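Side-chain contacts in acetylserotonin O-methyltransferase (Homo sapiens, PDB 4A6D), which catalyses the last step of melatonin synthesis, transferring the methyl group of S-adenosylmethionine to the hydroxyl of N-acetylserotonin, and works as a homodimer: residues E133-P138 with I146-G151; G151-F156 with V215-Q220; D289-G292 with T296-Y299. One frame throughout, in Å; residues are numbered along the deposited sequence.

Contact 1: E133-P138 with I146-G151. With SAM (S-adenosylmethionine), chain D.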
ATOM      1  N   GLU A 133     -18.790  -5.650  -4.844  1.00107.11           N
ATOM      2  CA  GLU A 133     -17.816  -6.752  -4.729  1.00106.52           C
ATOM      3  C   GLU A 133     -16.996  -6.691  -3.449  1.00105.72           C
ATOM      4  O   GLU A 133     -16.477  -7.713  -3.028  1.00106.37           O
ATOM      5  CB  GLU A 133     -16.892  -6.818  -5.964  1.00107.11           C
ATOM      6  CG  GLU A 133     -17.612  -6.999  -7.296  1.00119.96           C
ATOM      7  CD  GLU A 133     -18.031  -5.754  -8.068  1.00130.07           C
ATOM      8  OE1 GLU A 133     -18.601  -4.817  -7.460  1.00122.11           O
ATOM      9  OE2 GLU A 133     -17.862  -5.761  -9.308  1.00118.24           O
ATOM     10  N   THR A 134     -16.872  -5.498  -2.841  1.00 99.28           N
ATOM     11  CA  THR A 134     -16.077  -5.258  -1.631  1.00 97.56           C
ATOM     12  C   THR A 134     -16.916  -5.242  -0.362  1.00103.49           C
ATOM     13  O   THR A 134     -16.504  -5.838   0.632  1.00102.76           O
ATOM     14  CB  THR A 134     -15.280  -3.922  -1.726  1.00 92.01           C
ATOM     15  OG1 THR A 134     -14.771  -3.735  -3.039  1.00 87.71           O
ATOM     16  CG2 THR A 134     -14.150  -3.844  -0.732  1.00 84.92           C
ATOM     17  N   PHE A 135     -18.029  -4.485  -0.365  1.00102.52           N
ATOM     18  CA  PHE A 135     -18.854  -4.299   0.825  1.00105.01           C
ATOM     19  C   PHE A 135     -20.210  -4.993   0.821  1.00115.56           C
ATOM     20  O   PHE A 135     -20.887  -4.990   1.853  1.00116.24           O
ATOM     21  CB  PHE A 135     -19.003  -2.797   1.136  1.00104.85           C
ATOM     22  CG  PHE A 135     -17.696  -2.062   1.335  1.00103.86           C
ATOM     23  CD1 PHE A 135     -16.975  -2.193   2.518  1.00106.31           C
ATOM     24  CD2 PHE A 135     -17.202  -1.208   0.351  1.00103.67           C
ATOM     25  CE1 PHE A 135     -15.773  -1.504   2.703  1.00105.22           C
ATOM     26  CE2 PHE A 135     -16.005  -0.513   0.542  1.00104.21           C
ATOM     27  CZ  PHE A 135     -15.297  -0.669   1.714  1.00102.60           C
ATOM     28  N   GLY A 136     -20.600  -5.556  -0.325  1.00116.82           N
ATOM     29  CA  GLY A 136     -21.902  -6.201  -0.510  1.00121.39           C
ATOM     30  C   GLY A 136     -23.027  -5.195  -0.716  1.00129.37           C
ATOM     31  O   GLY A 136     -24.168  -5.569  -1.013  1.00131.69           O
ATOM     32  N   VAL A 137     -22.695  -3.899  -0.572  1.00125.79           N
ATOM     33  CA  VAL A 137     -23.596  -2.757  -0.661  1.00126.88           C
ATOM     34  C   VAL A 137     -23.841  -2.290  -2.124  1.00131.01           C
ATOM     35  O   VAL A 137     -22.879  -1.896  -2.809  1.00128.75           O
ATOM     36  CB  VAL A 137     -23.116  -1.606   0.285  1.00130.05           C
ATOM     37  CG1 VAL A 137     -23.904  -0.312   0.064  1.00129.56           C
ATOM     38  CG2 VAL A 137     -23.192  -2.031   1.752  1.00131.81           C
ATOM     39  N   PRO A 138     -25.131  -2.278  -2.584  1.00128.91           N
ATOM     40  CA  PRO A 138     -25.434  -1.790  -3.946  1.00127.54           C
ATOM     41  C   PRO A 138     -25.057  -0.312  -4.147  1.00126.53           C
ATOM     42  O   PRO A 138     -25.361   0.534  -3.298  1.00124.52           O
ATOM     43  CB  PRO A 138     -26.949  -2.030  -4.090  1.00132.10           C
ATOM     44  CG  PRO A 138     -27.298  -3.020  -3.016  1.00139.47           C
ATOM     45  CD  PRO A 138     -26.367  -2.699  -1.888  1.00133.50           C
ATOM     46  N   ILE A 146     -21.606   5.058  -0.464  1.00105.07           N
ATOM     47  CA  ILE A 146     -20.592   5.849   0.262  1.00102.98           C
ATOM     48  C   ILE A 146     -21.058   6.118   1.730  1.00109.73           C
ATOM     49  O   ILE A 146     -20.239   6.006   2.646  1.00109.01           O
ATOM     50  CB  ILE A 146     -20.211   7.147  -0.530  1.00102.96           C
ATOM     51  CG1 ILE A 146     -19.479   6.793  -1.848  1.00101.45           C
ATOM     52  CG2 ILE A 146     -19.399   8.131   0.325  1.00101.50           C
ATOM     53  CD1 ILE A 146     -19.311   7.925  -2.843  1.00104.25           C
ATOM     54  N   TYR A 147     -22.362   6.464   1.946  1.00108.30           N
ATOM     55  CA  TYR A 147     -22.934   6.690   3.286  1.00110.56           C
ATOM     56  C   TYR A 147     -23.801   5.477   3.694  1.00118.11           C
ATOM     57  O   TYR A 147     -24.991   5.615   4.000  1.00119.09           O
ATOM     58  CB  TYR A 147     -23.745   8.002   3.363  1.00112.31           C
ATOM     59  CG  TYR A 147     -23.110   9.237   2.755  1.00112.18           C
ATOM     60  CD1 TYR A 147     -21.787   9.573   3.029  1.00112.94           C
ATOM     61  CD2 TYR A 147     -23.860  10.122   1.988  1.00112.11           C
ATOM     62  CE1 TYR A 147     -21.212  10.732   2.510  1.00111.99           C
ATOM     63  CE2 TYR A 147     -23.292  11.280   1.453  1.00110.92           C
ATOM     64  CZ  TYR A 147     -21.970  11.586   1.727  1.00116.88           C
ATOM     65  OH  TYR A 147     -21.403  12.728   1.213  1.00116.05           O
ATOM     66  N   ARG A 148     -23.183   4.280   3.695  1.00116.49           N
ATOM     67  CA  ARG A 148     -23.833   3.010   4.036  1.00119.31           C
ATOM     68  C   ARG A 148     -24.337   2.897   5.498  1.00126.79           C
ATOM     69  O   ARG A 148     -25.114   1.985   5.803  1.00129.88           O
ATOM     70  CB  ARG A 148     -23.010   1.787   3.559  1.00119.20           C
ATOM     71  CG  ARG A 148     -21.503   1.849   3.802  1.00124.07           C
ATOM     72  CD  ARG A 148     -20.796   0.625   3.240  1.00135.84           C
ATOM     73  NE  ARG A 148     -19.394   0.557   3.664  1.00147.87           N
ATOM     74  CZ  ARG A 148     -18.965  -0.065   4.760  1.00167.19           C
ATOM     75  NH1 ARG A 148     -19.824  -0.694   5.556  1.00163.42           N
ATOM     76  NH2 ARG A 148     -17.675  -0.061   5.069  1.00150.24           N
ATOM     77  N   SER A 149     -23.925   3.857   6.379  1.00122.39           N
ATOM     78  CA  SER A 149     -24.330   4.009   7.794  1.00124.37           C
ATOM     79  C   SER A 149     -24.079   5.452   8.319  1.00126.29           C
ATOM     80  O   SER A 149     -23.301   6.197   7.709  1.00123.17           O
ATOM     81  CB  SER A 149     -23.666   2.958   8.689  1.00128.52           C
ATOM     82  OG  SER A 149     -22.526   3.437   9.384  1.00133.02           O
ATOM     83  N   GLU A 150     -24.735   5.829   9.449  1.00124.38           N
ATOM     84  CA  GLU A 150     -24.604   7.143  10.096  1.00123.71           C
ATOM     85  C   GLU A 150     -23.152   7.459  10.511  1.00124.60           C
ATOM     86  O   GLU A 150     -22.632   8.518  10.147  1.00122.25           O
ATOM     87  CB  GLU A 150     -25.563   7.261  11.290  1.00128.92           C
ATOM     88  CG  GLU A 150     -26.942   7.777  10.909  1.00143.35           C
ATOM     89  CD  GLU A 150     -27.222   9.231  11.251  1.00172.16           C
ATOM     90  OE1 GLU A 150     -26.362  10.097  10.970  1.00165.06           O
ATOM     91  OE2 GLU A 150     -28.315   9.501  11.801  1.00174.72           O
ATOM     92  N   GLY A 151     -22.511   6.522  11.221  1.00120.55           N
ATOM     93  CA  GLY A 151     -21.127   6.628  11.672  1.00118.54           C
ATOM     94  C   GLY A 151     -20.140   6.664  10.522  1.00118.11           C
ATOM     95  O   GLY A 151     -19.056   7.249  10.645  1.00116.15           O
TER
HETATM   96  N   SAM D1350     -17.134  19.723  -1.441  1.00 73.56           N
HETATM   97  CA  SAM D1350     -16.669  18.869  -0.326  1.00 76.92           C
HETATM   98  C   SAM D1350     -15.145  18.718  -0.143  1.00 78.77           C
HETATM   99  O   SAM D1350     -14.440  18.838  -1.123  1.00 76.97           O
HETATM  100  OXT SAM D1350     -14.588  18.472   0.975  1.00 79.06           O
HETATM  101  CB  SAM D1350     -17.382  17.547  -0.466  1.00 76.77           C
HETATM  102  CG  SAM D1350     -16.915  16.722  -1.671  1.00 75.90           C
HETATM  103  SD  SAM D1350     -17.786  15.114  -1.622  1.00 77.34           S
HETATM  104  CE  SAM D1350     -16.795  14.181  -2.716  1.00 78.99           C
HETATM  105  C5' SAM D1350     -19.169  15.338  -2.789  1.00 75.87           C
HETATM  106  C4' SAM D1350     -20.282  16.017  -1.977  1.00 75.67           C
HETATM  107  O4' SAM D1350     -21.387  16.084  -2.861  1.00 75.37           O
HETATM  108  C3' SAM D1350     -20.731  15.163  -0.729  1.00 77.71           C
HETATM  109  O3' SAM D1350     -20.767  15.964   0.464  1.00 80.44           O
HETATM  110  C2' SAM D1350     -22.121  14.610  -1.186  1.00 77.56           C
HETATM  111  O2' SAM D1350     -23.096  14.345  -0.178  1.00 77.97           O
HETATM  112  C1' SAM D1350     -22.587  15.741  -2.121  1.00 76.19           C
HETATM  113  N9  SAM D1350     -23.631  15.303  -3.070  1.00 76.10           N
HETATM  114  C8  SAM D1350     -23.619  14.142  -3.839  1.00 75.99           C
HETATM  115  N7  SAM D1350     -24.692  14.081  -4.570  1.00 76.58           N
HETATM  116  C5  SAM D1350     -25.507  15.170  -4.281  1.00 76.67           C
HETATM  117  C6  SAM D1350     -26.765  15.637  -4.708  1.00 76.40           C
HETATM  118  N6  SAM D1350     -27.417  14.958  -5.682  1.00 76.57           N
HETATM  119  N1  SAM D1350     -27.255  16.827  -4.208  1.00 76.44           N
HETATM  120  C2  SAM D1350     -26.612  17.501  -3.244  1.00 76.17           C
HETATM  121  N3  SAM D1350     -25.418  17.071  -2.811  1.00 76.08           N
HETATM  122  C4  SAM D1350     -24.813  15.981  -3.322  1.00 76.49           C
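Phe-135 and Arg-148 meet in an offset cation-pi stack that joins helix 131-135 to the turn before helix 150-161, within the catalytic domain of this class I-like methyltransferase. The guanidinium lies nearly flat on the phenyl face, the planes inclined by 23° and the centres 4.3 Å apart. Its weight falls on one side of the ring: NH2 of Arg-148 sits 3.4 Å from CE1 of Phe-135, while NE lies over the rim at the CG-CD1 bond. Thr-134 CG2 packs against the opposite face. With CG between the backbone N and the carbonyl carbon (chi1 44°), the chain of Arg-148 runs extended to NE and lays the guanidinium over the ring.

Beside this stack the contact is looser. Val-137 turns CG2 to CD of Arg-148 at 3.9 Å and CG1 to its CB, a purely aliphatic touch at a partly exposed site. No hydrogen bond crosses between the segments, and the link from Arg-148 NH1 to Glu-152 OE1 is a long, weak ion pair.

Neighbouring Tyr-147 is buried and belongs to the cofactor pocket: its OH donates a 2.7 Å hydrogen bond to S-adenosylmethionine O2', an atom in plane at the phenol ring's edge.

Contact 2: G151-F156 with V215-Q220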
ATOM      1  N   GLY A 151     -22.511   6.522  11.221  1.00120.55           N
ATOM      2  CA  GLY A 151     -21.127   6.628  11.672  1.00118.54           C
ATOM      3  C   GLY A 151     -20.140   6.664  10.522  1.00118.11           C
ATOM      4  O   GLY A 151     -19.056   7.249  10.645  1.00116.15           O
ATOM      5  N   GLU A 152     -20.519   6.034   9.387  1.00112.63           N
ATOM      6  CA  GLU A 152     -19.727   5.989   8.158  1.00108.98           C
ATOM      7  C   GLU A 152     -19.884   7.309   7.372  1.00107.62           C
ATOM      8  O   GLU A 152     -18.938   7.748   6.716  1.00104.36           O
ATOM      9  CB  GLU A 152     -20.051   4.725   7.332  1.00110.75           C
ATOM     10  CG  GLU A 152     -19.395   3.464   7.905  1.00129.52           C
ATOM     11  CD  GLU A 152     -20.192   2.167   7.999  1.00162.82           C
ATOM     12  OE1 GLU A 152     -21.015   1.896   7.095  1.00166.40           O
ATOM     13  OE2 GLU A 152     -19.977   1.407   8.975  1.00155.60           O
ATOM     14  N   ARG A 153     -21.043   7.978   7.507  1.00103.58           N
ATOM     15  CA  ARG A 153     -21.277   9.289   6.892  1.00100.54           C
ATOM     16  C   ARG A 153     -20.516  10.373   7.675  1.00103.18           C
ATOM     17  O   ARG A 153     -19.894  11.230   7.047  1.00100.72           O
ATOM     18  CB  ARG A 153     -22.755   9.608   6.831  1.00 99.24           C
ATOM     19  CG  ARG A 153     -23.071  10.895   6.069  1.00 99.45           C
ATOM     20  CD  ARG A 153     -24.450  11.403   6.384  1.00 94.36           C
ATOM     21  NE  ARG A 153     -25.479  10.412   6.075  1.00104.15           N
ATOM     22  CZ  ARG A 153     -26.180   9.749   6.988  1.00117.37           C
ATOM     23  NH1 ARG A 153     -25.955   9.950   8.281  1.00 99.08           N
ATOM     24  NH2 ARG A 153     -27.106   8.880   6.618  1.00112.69           N
ATOM     25  N   LEU A 154     -20.525  10.305   9.035  1.00101.11           N
ATOM     26  CA  LEU A 154     -19.763  11.213   9.900  1.00100.43           C
ATOM     27  C   LEU A 154     -18.264  11.085   9.582  1.00101.21           C
ATOM     28  O   LEU A 154     -17.612  12.112   9.377  1.00101.38           O
ATOM     29  CB  LEU A 154     -20.025  10.957  11.403  1.00103.17           C
ATOM     30  CG  LEU A 154     -19.242  11.833  12.412  1.00107.90           C
ATOM     31  CD1 LEU A 154     -19.460  13.337  12.164  1.00107.38           C
ATOM     32  CD2 LEU A 154     -19.609  11.486  13.832  1.00111.88           C
ATOM     33  N   GLN A 155     -17.747   9.844   9.459  1.00 93.91           N
ATOM     34  CA  GLN A 155     -16.343   9.591   9.122  1.00 91.37           C
ATOM     35  C   GLN A 155     -15.970  10.166   7.746  1.00 89.95           C
ATOM     36  O   GLN A 155     -14.955  10.862   7.651  1.00 88.65           O
ATOM     37  CB  GLN A 155     -15.954   8.093   9.297  1.00 93.51           C
ATOM     38  CG  GLN A 155     -14.619   7.660   8.655  1.00119.90           C
ATOM     39  CD  GLN A 155     -13.361   7.970   9.455  1.00144.17           C
ATOM     40  OE1 GLN A 155     -12.668   7.061   9.938  1.00139.67           O
ATOM     41  NE2 GLN A 155     -12.974   9.246   9.532  1.00132.11           N
ATOM     42  N   PHE A 156     -16.796   9.922   6.705  1.00 83.81           N
ATOM     43  CA  PHE A 156     -16.557  10.462   5.359  1.00 81.36           C
ATOM     44  C   PHE A 156     -16.445  12.001   5.427  1.00 84.50           C
ATOM     45  O   PHE A 156     -15.481  12.582   4.915  1.00 82.94           O
ATOM     46  CB  PHE A 156     -17.679  10.043   4.381  1.00 83.06           C
ATOM     47  CG  PHE A 156     -17.473  10.502   2.954  1.00 83.70           C
ATOM     48  CD1 PHE A 156     -16.666   9.780   2.083  1.00 85.77           C
ATOM     49  CD2 PHE A 156     -18.064  11.682   2.488  1.00 87.96           C
ATOM     50  CE1 PHE A 156     -16.456  10.217   0.765  1.00 86.46           C
ATOM     51  CE2 PHE A 156     -17.854  12.128   1.167  1.00 89.60           C
ATOM     52  CZ  PHE A 156     -17.062  11.387   0.309  1.00 86.99           C
ATOM     53  N   VAL A 215     -26.528  17.542   5.598  1.00 85.14           N
ATOM     54  CA  VAL A 215     -26.899  18.807   6.244  1.00 87.04           C
ATOM     55  C   VAL A 215     -27.227  18.604   7.748  1.00 98.15           C
ATOM     56  O   VAL A 215     -26.719  19.355   8.590  1.00 99.09           O
ATOM     57  CB  VAL A 215     -28.010  19.531   5.433  1.00 89.52           C
ATOM     58  CG1 VAL A 215     -28.573  20.744   6.175  1.00 90.44           C
ATOM     59  CG2 VAL A 215     -27.488  19.933   4.049  1.00 86.21           C
ATOM     60  N   TRP A 216     -27.992  17.530   8.073  1.00 98.38           N
ATOM     61  CA  TRP A 216     -28.406  17.177   9.430  1.00101.93           C
ATOM     62  C   TRP A 216     -27.188  16.824  10.256  1.00105.13           C
ATOM     63  O   TRP A 216     -27.008  17.401  11.325  1.00106.38           O
ATOM     64  CB  TRP A 216     -29.464  16.060   9.404  1.00103.22           C
ATOM     65  CG  TRP A 216     -30.021  15.653  10.744  1.00108.89           C
ATOM     66  CD1 TRP A 216     -29.631  14.584  11.498  1.00113.69           C
ATOM     67  CD2 TRP A 216     -31.124  16.256  11.442  1.00111.99           C
ATOM     68  NE1 TRP A 216     -30.419  14.485  12.626  1.00117.29           N
ATOM     69  CE2 TRP A 216     -31.329  15.511  12.627  1.00119.65           C
ATOM     70  CE3 TRP A 216     -31.963  17.358  11.181  1.00113.82           C
ATOM     71  CZ2 TRP A 216     -32.334  15.835  13.555  1.00122.89           C
ATOM     72  CZ3 TRP A 216     -32.971  17.668  12.093  1.00118.93           C
ATOM     73  CH2 TRP A 216     -33.140  16.920  13.269  1.00123.17           C
ATOM     74  N   THR A 217     -26.306  15.955   9.718  1.00100.22           N
ATOM     75  CA  THR A 217     -25.047  15.539  10.355  1.00100.36           C
ATOM     76  C   THR A 217     -24.116  16.747  10.583  1.00104.51           C
ATOM     77  O   THR A 217     -23.515  16.854  11.656  1.00106.24           O
ATOM     78  CB  THR A 217     -24.366  14.430   9.530  1.00103.61           C
ATOM     79  OG1 THR A 217     -25.270  13.345   9.356  1.00104.34           O
ATOM     80  CG2 THR A 217     -23.101  13.917  10.171  1.00100.19           C
ATOM     81  N   ALA A 218     -24.009  17.647   9.580  1.00 99.10           N
ATOM     82  CA  ALA A 218     -23.189  18.859   9.648  1.00 99.20           C
ATOM     83  C   ALA A 218     -23.610  19.758  10.814  1.00109.49           C
ATOM     84  O   ALA A 218     -22.755  20.192  11.583  1.00111.03           O
ATOM     85  CB  ALA A 218     -23.251  19.625   8.333  1.00 97.18           C
ATOM     86  N   LYS A 219     -24.926  19.979  10.982  1.00109.11           N
ATOM     87  CA  LYS A 219     -25.469  20.806  12.062  1.00112.29           C
ATOM     88  C   LYS A 219     -25.354  20.132  13.435  1.00121.26           C
ATOM     89  O   LYS A 219     -25.128  20.816  14.431  1.00123.08           O
ATOM     90  CB  LYS A 219     -26.906  21.236  11.746  1.00114.25           C
ATOM     91  CG  LYS A 219     -26.980  22.126  10.509  1.00119.85           C
ATOM     92  CD  LYS A 219     -28.403  22.474  10.101  1.00123.74           C
ATOM     93  CE  LYS A 219     -28.783  23.884  10.483  1.00134.77           C
ATOM     94  NZ  LYS A 219     -28.044  24.902   9.686  1.00143.58           N
ATOM     95  N   GLN A 220     -25.454  18.796  13.475  1.00120.06           N
ATOM     96  CA  GLN A 220     -25.368  18.004  14.706  1.00124.18           C
ATOM     97  C   GLN A 220     -23.947  17.796  15.241  1.00129.12           C
ATOM     98  O   GLN A 220     -23.786  17.606  16.446  1.00131.70           O
ATOM     99  CB  GLN A 220     -26.037  16.634  14.518  1.00126.22           C
ATOM    100  CG  GLN A 220     -27.564  16.663  14.551  1.00150.05           C
ATOM    101  CD  GLN A 220     -28.183  15.285  14.684  1.00177.23           C
ATOM    102  OE1 GLN A 220     -29.261  15.123  15.269  1.00175.85           O
ATOM    103  NE2 GLN A 220     -27.547  14.256  14.115  1.00168.93           N
TER
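Thr-217 faces helix 150-161 with both branches of its side chain, one for each of two consecutive residues there. Its OG1 lies 3.6 Å from CD of Arg-153 and equally far from NH1; the NH1 approach is polar but not a hydrogen bond, and the CD approach is a packing contact. Its CG2 meets CD1 of Leu-154 at 4.2 Å, a light methyl-to-methyl contact. The backbones come nearest at the same place, with 6.8 Å between the CA atoms of Leu-154 and Thr-217.

The arginine reaches Thr-217 through a bend: with CG anti to the backbone N (chi1 -174°), the extended chi2 brings CD to the hydroxyl, and the bend at chi3 (-58°) turns the guanidinium back so that NH1 comes equally near.

Stronger partners of these polar ends lie in the next shell. Arg-153 NH1 forms a salt bridge with Glu-150 OE1, one turn earlier in its own helix, and Thr-217 OG1 is hydrogen-bonded to the main-chain O of Glu-213, also one turn back. Farther out, Val-215 and Ala-218 pack helix 212-221 against strand 230-234 of the Rossmann-like sheet, and Arg-153 touches Tyr-147 of the cofactor pocket.

Between these two segments the contact is therefore van der Waals packing around a buried threonine, with NH1 of Arg-153 and OG1 of Thr-217 each bonded within its own helix.

Contact 3: D289-G292 with T296-Y299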
ATOM      1  N   ASP A 289      -1.217  15.676 -21.096  1.00 75.61           N
ATOM      2  CA  ASP A 289      -0.883  14.355 -21.652  1.00 77.25           C
ATOM      3  C   ASP A 289      -1.468  13.193 -20.817  1.00 80.10           C
ATOM      4  O   ASP A 289      -1.303  12.028 -21.193  1.00 79.88           O
ATOM      5  CB  ASP A 289       0.639  14.186 -21.902  1.00 80.47           C
ATOM      6  CG  ASP A 289       1.619  14.323 -20.733  1.00 88.91           C
ATOM      7  OD1 ASP A 289       1.192  14.179 -19.569  1.00 83.50           O
ATOM      8  OD2 ASP A 289       2.830  14.495 -20.994  1.00102.80           O
ATOM      9  N   ARG A 290      -2.177  13.531 -19.700  1.00 74.76           N
ATOM     10  CA  ARG A 290      -2.784  12.607 -18.733  1.00 74.07           C
ATOM     11  C   ARG A 290      -1.734  11.741 -18.023  1.00 77.73           C
ATOM     12  O   ARG A 290      -2.075  10.839 -17.260  1.00 77.16           O
ATOM     13  CB  ARG A 290      -3.952  11.777 -19.339  1.00 75.77           C
ATOM     14  CG  ARG A 290      -5.042  12.641 -19.985  1.00 82.86           C
ATOM     15  CD  ARG A 290      -6.317  11.877 -20.277  1.00 92.55           C
ATOM     16  NE  ARG A 290      -6.139  10.896 -21.346  1.00101.65           N
ATOM     17  CZ  ARG A 290      -6.307  11.152 -22.639  1.00121.95           C
ATOM     18  NH1 ARG A 290      -6.661  12.370 -23.041  1.00110.26           N
ATOM     19  NH2 ARG A 290      -6.117  10.198 -23.539  1.00112.08           N
ATOM     20  N   ARG A 291      -0.454  12.079 -18.218  1.00 74.16           N
ATOM     21  CA  ARG A 291       0.660  11.345 -17.645  1.00 73.48           C
ATOM     22  C   ARG A 291       1.282  11.930 -16.368  1.00 74.35           C
ATOM     23  O   ARG A 291       2.401  11.614 -16.019  1.00 74.59           O
ATOM     24  CB  ARG A 291       1.693  10.993 -18.717  1.00 76.01           C
ATOM     25  CG  ARG A 291       2.083   9.505 -18.630  1.00 95.06           C
ATOM     26  CD  ARG A 291       2.680   8.978 -19.918  1.00108.84           C
ATOM     27  NE  ARG A 291       1.702   8.959 -21.012  1.00109.86           N
ATOM     28  CZ  ARG A 291       1.643   9.856 -21.991  1.00108.42           C
ATOM     29  NH1 ARG A 291       2.497  10.870 -22.026  1.00 92.48           N
ATOM     30  NH2 ARG A 291       0.737   9.738 -22.948  1.00 90.86           N
ATOM     31  N   GLY A 292       0.519  12.719 -15.644  1.00 69.34           N
ATOM     32  CA  GLY A 292       0.966  13.275 -14.380  1.00 67.60           C
ATOM     33  C   GLY A 292       0.022  14.354 -13.907  1.00 72.51           C
ATOM     34  O   GLY A 292      -0.827  14.814 -14.670  1.00 73.34           O
ATOM     35  N   THR A 296      -2.273  12.623  -8.874  1.00 65.06           N
ATOM     36  CA  THR A 296      -3.520  12.884  -9.614  1.00 63.93           C
ATOM     37  C   THR A 296      -3.937  11.671 -10.429  1.00 67.40           C
ATOM     38  O   THR A 296      -5.121  11.342 -10.465  1.00 66.61           O
ATOM     39  CB  THR A 296      -3.399  14.153 -10.464  1.00 64.73           C
ATOM     40  OG1 THR A 296      -3.008  15.227  -9.611  1.00 67.70           O
ATOM     41  CG2 THR A 296      -4.697  14.517 -11.146  1.00 57.58           C
ATOM     42  N   GLN A 297      -2.966  11.017 -11.092  1.00 65.12           N
ATOM     43  CA  GLN A 297      -3.203   9.783 -11.844  1.00 64.92           C
ATOM     44  C   GLN A 297      -3.729   8.692 -10.874  1.00 66.54           C
ATOM     45  O   GLN A 297      -4.681   7.977 -11.220  1.00 65.98           O
ATOM     46  CB  GLN A 297      -1.907   9.286 -12.493  1.00 66.57           C
ATOM     47  CG  GLN A 297      -1.410  10.102 -13.672  1.00 59.66           C
ATOM     48  CD  GLN A 297      -0.048   9.571 -14.045  1.00 75.43           C
ATOM     49  OE1 GLN A 297       0.955   9.839 -13.388  1.00 67.32           O
ATOM     50  NE2 GLN A 297       0.014   8.723 -15.035  1.00 71.41           N
ATOM     51  N   LEU A 298      -3.140   8.600  -9.651  1.00 60.76           N
ATOM     52  CA  LEU A 298      -3.584   7.606  -8.665  1.00 60.37           C
ATOM     53  C   LEU A 298      -5.016   7.911  -8.248  1.00 64.62           C
ATOM     54  O   LEU A 298      -5.850   7.007  -8.221  1.00 65.53           O
ATOM     55  CB  LEU A 298      -2.633   7.490  -7.444  1.00 59.70           C
ATOM     56  CG  LEU A 298      -1.211   6.934  -7.680  1.00 62.89           C
ATOM     57  CD1 LEU A 298      -0.352   7.173  -6.487  1.00 61.79           C
ATOM     58  CD2 LEU A 298      -1.221   5.440  -7.987  1.00 62.39           C
ATOM     59  N   TYR A 299      -5.305   9.193  -8.027  1.00 60.81           N
ATOM     60  CA  TYR A 299      -6.634   9.731  -7.724  1.00 60.54           C
ATOM     61  C   TYR A 299      -7.632   9.448  -8.839  1.00 62.76           C
ATOM     62  O   TYR A 299      -8.794   9.170  -8.534  1.00 60.51           O
ATOM     63  CB  TYR A 299      -6.567  11.247  -7.476  1.00 62.11           C
ATOM     64  CG  TYR A 299      -6.115  11.663  -6.088  1.00 65.19           C
ATOM     65  CD1 TYR A 299      -5.327  10.813  -5.297  1.00 66.02           C
ATOM     66  CD2 TYR A 299      -6.448  12.915  -5.572  1.00 66.78           C
ATOM     67  CE1 TYR A 299      -4.911  11.192  -4.021  1.00 64.64           C
ATOM     68  CE2 TYR A 299      -6.015  13.315  -4.307  1.00 68.93           C
ATOM     69  CZ  TYR A 299      -5.235  12.454  -3.541  1.00 73.43           C
ATOM     70  OH  TYR A 299      -4.800  12.855  -2.304  1.00 72.88           O
TER
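The loop that follows strand 278-283 makes an Asx turn just before helix 294-305, and Gln-297 in the first turns of that helix packs its amide against the loop backbone. In the turn, Asp-289 OD1 accepts a hydrogen bond from the backbone N of Arg-291 at 3.0 Å, the donor coming from above the carboxylate plane, 36° out of it. The other oxygen, OD2, makes a long ion pair with Arg-291 NH1.

Gln-297 meets the main chain of Arg-290, Arg-291 and Gly-292. Its CD is 3.6 Å from Gly-292 N, and its NE2 lies 3.7 Å from Arg-290 O, too far to count as a hydrogen bond. CG stands anti to the carbonyl carbon (chi1 -72°) and the chain is extended beyond it, which carries the amide out from the helix to the peptide joining Arg-291 and Gly-292.

The amide finds its polar partners in the second subunit of the homodimer: OE1 is hydrogen-bonded to Ser-69 OG of that subunit, and NE2 makes a weak hydrogen bond to its Asp-65 O. The same neighbour takes up both arginines, Arg-290 NH2 in a salt bridge with Glu-61 of the second subunit and Arg-291 NE in one with Asp-65 of that subunit, so the loop and the helix together form part of the dimer interface. Replacing Gln-297 by alanine is likely to open a gap beside the Arg-291 to Gly-292 peptide and leave Ser-69 of the second subunit without this hydrogen-bond partner.

Where the loop runs on toward the helix, two acceptors lie side by side without a bond, Arg-291 O 3.5 Å from Gln-297 OE1.

In the fold
All three contacts belong to the catalytic domain. Contacts 1 and 2 are neighbours that share Gly-151 and both use helix 150-161; between them Tyr-147 packs on Arg-153 and Phe-156, which connects the cofactor pocket to both. Contact 1 is a surface contact governed by a charged group on an aromatic face. Contact 2, partly buried, joins two helices far apart in sequence with no hydrogen bond between its segments. Contact 3, partly buried, lies on the other side of the chain's centre from contact 2, their centres about 31 Å apart. It is a local loop-to-helix contact, and unlike the others is touched by the second subunit, which supplies the strongest polar partners of Gln-297 and both arginines.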